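Local coordinates for protein 4-alpha-glucanotransferase (Corynebacterium glutamicum, PDB 5B68) that belongs to the amylomaltase family, pairing an N-terminal beta-sandwich domain with a TIM-barrel-type domain, at residues P442-N445 against L446-V450. Residues are numbered along the deposited sequence; the frame is centred on the assembly and turned at random.
Sequences PWRN and LLRTV. With SO4 (sulfate ion), chain K; SO4 (sulfate ion), chain F.
The main-chain N-H groups of Leu446, Leu447, Arg448 and Thr449 bond back to the carbonyls of Pro442, Trp443, Arg444 and Asn445, and Val450 N bonds to Leu446 O in the same way, so that five successive i to i+4 links make residues 442-450 an unbroken length of alpha-helix. It is part of helix 441-452, packed against the parallel strands 382-387 and 456-459 of the TIM-barrel-type domain. The shortest link runs from Arg448 N to Arg444 O, 2.8 Å. Such a helix sorts its side chains by face, and here the sorting is plain. On the buried face, Leu447 CD1 sits over the indole of Trp443 in a CH-pi contact, 3.6 Å from the centroid of the five-membered ring and 19° off its normal. Leu446 instead meets the rim of the indole, its CD2 lying 3.9 Å from Trp443 CE3 near the ring plane. With Trp443 CG anti to the backbone N (chi1 178°), the indole turns one face to Leu447 and one edge to Leu446, while its NE1 is hydrogen-bonded to the carbonyl of Leu490 on helix 487-500. Leu387 touches all three apolar side chains, closing this packing against the barrel. Along the neighbouring, more polar side, Arg444 and Arg448 run side by side in the same direction, and Arg444 CD lies over one face of the Arg448 guanidinium, toward its rim. Their like charges are probably eased in this crystal by separate anionic partners: Arg448 NH2 forms a salt bridge with Glu497, whereas Arg444 holds the chain K sulfate, probably from the crystallisation liquor, through NH1 to O3 at 2.6 Å and NH2 to O4 at 2.9 Å. A bend at chi3 (75°) turns the Arg444 guanidinium back to Asn445, where NE donates to OD1 at 3.1 Å, the oxygen lying almost exactly in the guanidinium plane.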
ATOM      1  N   PRO A 442       7.395  -6.567 -11.655  1.00 18.81           N
ATOM      2  CA  PRO A 442       6.115  -5.876 -11.336  1.00 19.75           C
ATOM      3  C   PRO A 442       6.070  -5.205  -9.937  1.00 19.30           C
ATOM      4  O   PRO A 442       5.473  -4.137  -9.770  1.00 19.80           O
ATOM      5  CB  PRO A 442       5.126  -7.000 -11.448  1.00 20.10           C
ATOM      6  CG  PRO A 442       5.696  -7.865 -12.564  1.00 19.38           C
ATOM      7  CD  PRO A 442       7.126  -7.925 -12.125  1.00 18.52           C
ATOM      8  N   TRP A 443       6.747  -5.827  -8.976  1.00 18.76           N
ATOM      9  CA  TRP A 443       6.858  -5.273  -7.596  1.00 18.09           C
ATOM     10  C   TRP A 443       7.762  -4.020  -7.657  1.00 18.54           C
ATOM     11  O   TRP A 443       7.420  -2.933  -7.136  1.00 16.89           O
ATOM     12  CB  TRP A 443       7.444  -6.335  -6.676  1.00 16.84           C
ATOM     13  CG  TRP A 443       7.686  -5.950  -5.256  1.00 15.91           C
ATOM     14  CD1 TRP A 443       8.796  -6.239  -4.551  1.00 16.24           C
ATOM     15  CD2 TRP A 443       6.767  -5.366  -4.326  1.00 17.15           C
ATOM     16  NE1 TRP A 443       8.686  -5.775  -3.268  1.00 16.59           N
ATOM     17  CE2 TRP A 443       7.425  -5.302  -3.083  1.00 16.65           C
ATOM     18  CE3 TRP A 443       5.459  -4.902  -4.414  1.00 18.86           C
ATOM     19  CZ2 TRP A 443       6.839  -4.735  -1.949  1.00 18.31           C
ATOM     20  CZ3 TRP A 443       4.873  -4.344  -3.331  1.00 18.18           C
ATOM     21  CH2 TRP A 443       5.560  -4.278  -2.069  1.00 18.04           C
ATOM     22  N   ARG A 444       8.950  -4.129  -8.321  1.00 17.95           N
ATOM     23  CA  ARG A 444       9.772  -2.986  -8.554  1.00 17.81           C
ATOM     24  C   ARG A 444       9.009  -1.789  -9.186  1.00 17.99           C
ATOM     25  O   ARG A 444       9.147  -0.649  -8.732  1.00 17.66           O
ATOM     26  CB  ARG A 444      10.954  -3.300  -9.522  1.00 19.32           C
ATOM     27  CG  ARG A 444      11.858  -2.087  -9.712  1.00 19.77           C
ATOM     28  CD  ARG A 444      12.917  -2.359 -10.778  1.00 23.37           C
ATOM     29  NE  ARG A 444      12.336  -2.316 -12.094  1.00 26.24           N
ATOM     30  CZ  ARG A 444      12.992  -2.586 -13.234  1.00 33.88           C
ATOM     31  NH1 ARG A 444      14.266  -2.944 -13.192  1.00 31.65           N
ATOM     32  NH2 ARG A 444      12.343  -2.569 -14.425  1.00 30.44           N
ATOM     33  N   ASN A 445       8.261  -2.068 -10.253  1.00 17.62           N
ATOM     34  CA  ASN A 445       7.699  -0.983 -11.036  1.00 18.01           C
ATOM     35  C   ASN A 445       6.584  -0.251 -10.257  1.00 17.75           C
ATOM     36  O   ASN A 445       6.523   1.006 -10.330  1.00 16.90           O
ATOM     37  CB  ASN A 445       7.184  -1.519 -12.367  1.00 19.17           C
ATOM     38  CG  ASN A 445       8.328  -1.882 -13.324  1.00 18.64           C
ATOM     39  OD1 ASN A 445       9.478  -1.617 -13.066  1.00 20.56           O
ATOM     40  ND2 ASN A 445       7.973  -2.442 -14.440  1.00 19.84           N
ATOM     41  N   LEU A 446       5.741  -0.987  -9.528  1.00 17.18           N
ATOM     42  CA  LEU A 446       4.708  -0.315  -8.737  1.00 17.17           C
ATOM     43  C   LEU A 446       5.373   0.538  -7.623  1.00 17.99           C
ATOM     44  O   LEU A 446       5.018   1.724  -7.435  1.00 16.67           O
ATOM     45  CB  LEU A 446       3.657  -1.250  -8.254  1.00 18.64           C
ATOM     46  CG  LEU A 446       3.925  -2.114  -7.037  1.00 18.01           C
ATOM     47  CD1 LEU A 446       3.658  -1.417  -5.703  1.00 20.19           C
ATOM     48  CD2 LEU A 446       3.124  -3.346  -7.160  1.00 20.92           C
ATOM     49  N   LEU A 447       6.406  -0.016  -6.976  1.00 16.14           N
ATOM     50  CA  LEU A 447       7.095   0.727  -5.962  1.00 18.00           C
ATOM     51  C   LEU A 447       7.766   1.980  -6.489  1.00 18.69           C
ATOM     52  O   LEU A 447       7.747   3.077  -5.843  1.00 17.17           O
ATOM     53  CB  LEU A 447       8.121  -0.146  -5.208  1.00 19.18           C
ATOM     54  CG  LEU A 447       7.607  -1.244  -4.313  1.00 20.01           C
ATOM     55  CD1 LEU A 447       8.696  -2.242  -3.891  1.00 22.59           C
ATOM     56  CD2 LEU A 447       6.959  -0.597  -3.084  1.00 22.77           C
ATOM     57  N   ARG A 448       8.477   1.838  -7.604  1.00 18.72           N
ATOM     58  CA  ARG A 448       9.154   2.970  -8.115  1.00 21.19           C
ATOM     59  C   ARG A 448       8.164   4.141  -8.465  1.00 20.41           C
ATOM     60  O   ARG A 448       8.476   5.291  -8.253  1.00 21.62           O
ATOM     61  CB  ARG A 448       9.940   2.574  -9.363  1.00 23.59           C
ATOM     62  CG  ARG A 448      10.737   3.685  -9.913  1.00 25.43           C
ATOM     63  CD  ARG A 448      11.854   3.187 -10.751  1.00 33.00           C
ATOM     64  NE  ARG A 448      12.784   2.338 -10.022  1.00 31.53           N
ATOM     65  CZ  ARG A 448      13.892   1.854 -10.549  1.00 35.82           C
ATOM     66  NH1 ARG A 448      14.198   2.145 -11.814  1.00 41.45           N
ATOM     67  NH2 ARG A 448      14.707   1.066  -9.846  1.00 33.63           N
ATOM     68  N   THR A 449       6.999   3.824  -8.996  1.00 20.82           N
ATOM     69  CA  THR A 449       5.989   4.842  -9.284  1.00 21.17           C
ATOM     70  C   THR A 449       5.411   5.472  -7.982  1.00 20.17           C
ATOM     71  O   THR A 449       5.348   6.703  -7.860  1.00 20.94           O
ATOM     72  CB  THR A 449       4.910   4.294 -10.169  1.00 21.64           C
ATOM     73  OG1 THR A 449       5.515   3.912 -11.424  1.00 22.44           O
ATOM     74  CG2 THR A 449       3.847   5.345 -10.415  1.00 25.76           C
ATOM     75  N   VAL A 450       5.125   4.642  -7.003  1.00 19.55           N
ATOM     76  CA  VAL A 450       4.601   5.095  -5.710  1.00 20.64           C
ATOM     77  C   VAL A 450       5.573   6.046  -5.043  1.00 21.53           C
ATOM     78  O   VAL A 450       5.175   7.075  -4.510  1.00 22.14           O
ATOM     79  CB  VAL A 450       4.155   3.940  -4.756  1.00 21.89           C
ATOM     80  CG1 VAL A 450       3.716   4.473  -3.415  1.00 26.24           C
ATOM     81  CG2 VAL A 450       3.046   3.134  -5.347  1.00 22.72           C
TER
HETATM   82  S   SO4 K 810      15.165  -3.666 -16.607  1.00 73.58           S
HETATM   83  O1  SO4 K 810      16.223  -3.089 -17.481  1.00 78.13           O
HETATM   84  O2  SO4 K 810      14.761  -5.026 -17.049  1.00 75.38           O
HETATM   85  O3  SO4 K 810      15.683  -3.786 -15.206  1.00 59.74           O
HETATM   86  O4  SO4 K 810      14.006  -2.750 -16.745  1.00 69.65           O
HETATM   87  S   SO4 F 805      13.909   5.913 -13.655  1.00 49.84           S
HETATM   88  O1  SO4 F 805      14.335   5.855 -15.078  1.00 51.49           O
HETATM   89  O2  SO4 F 805      15.047   5.639 -12.765  1.00 53.61           O
HETATM   90  O3  SO4 F 805      12.823   4.884 -13.487  1.00 43.52           O
HETATM   91  O4  SO4 F 805      13.534   7.289 -13.359  1.00 45.30           O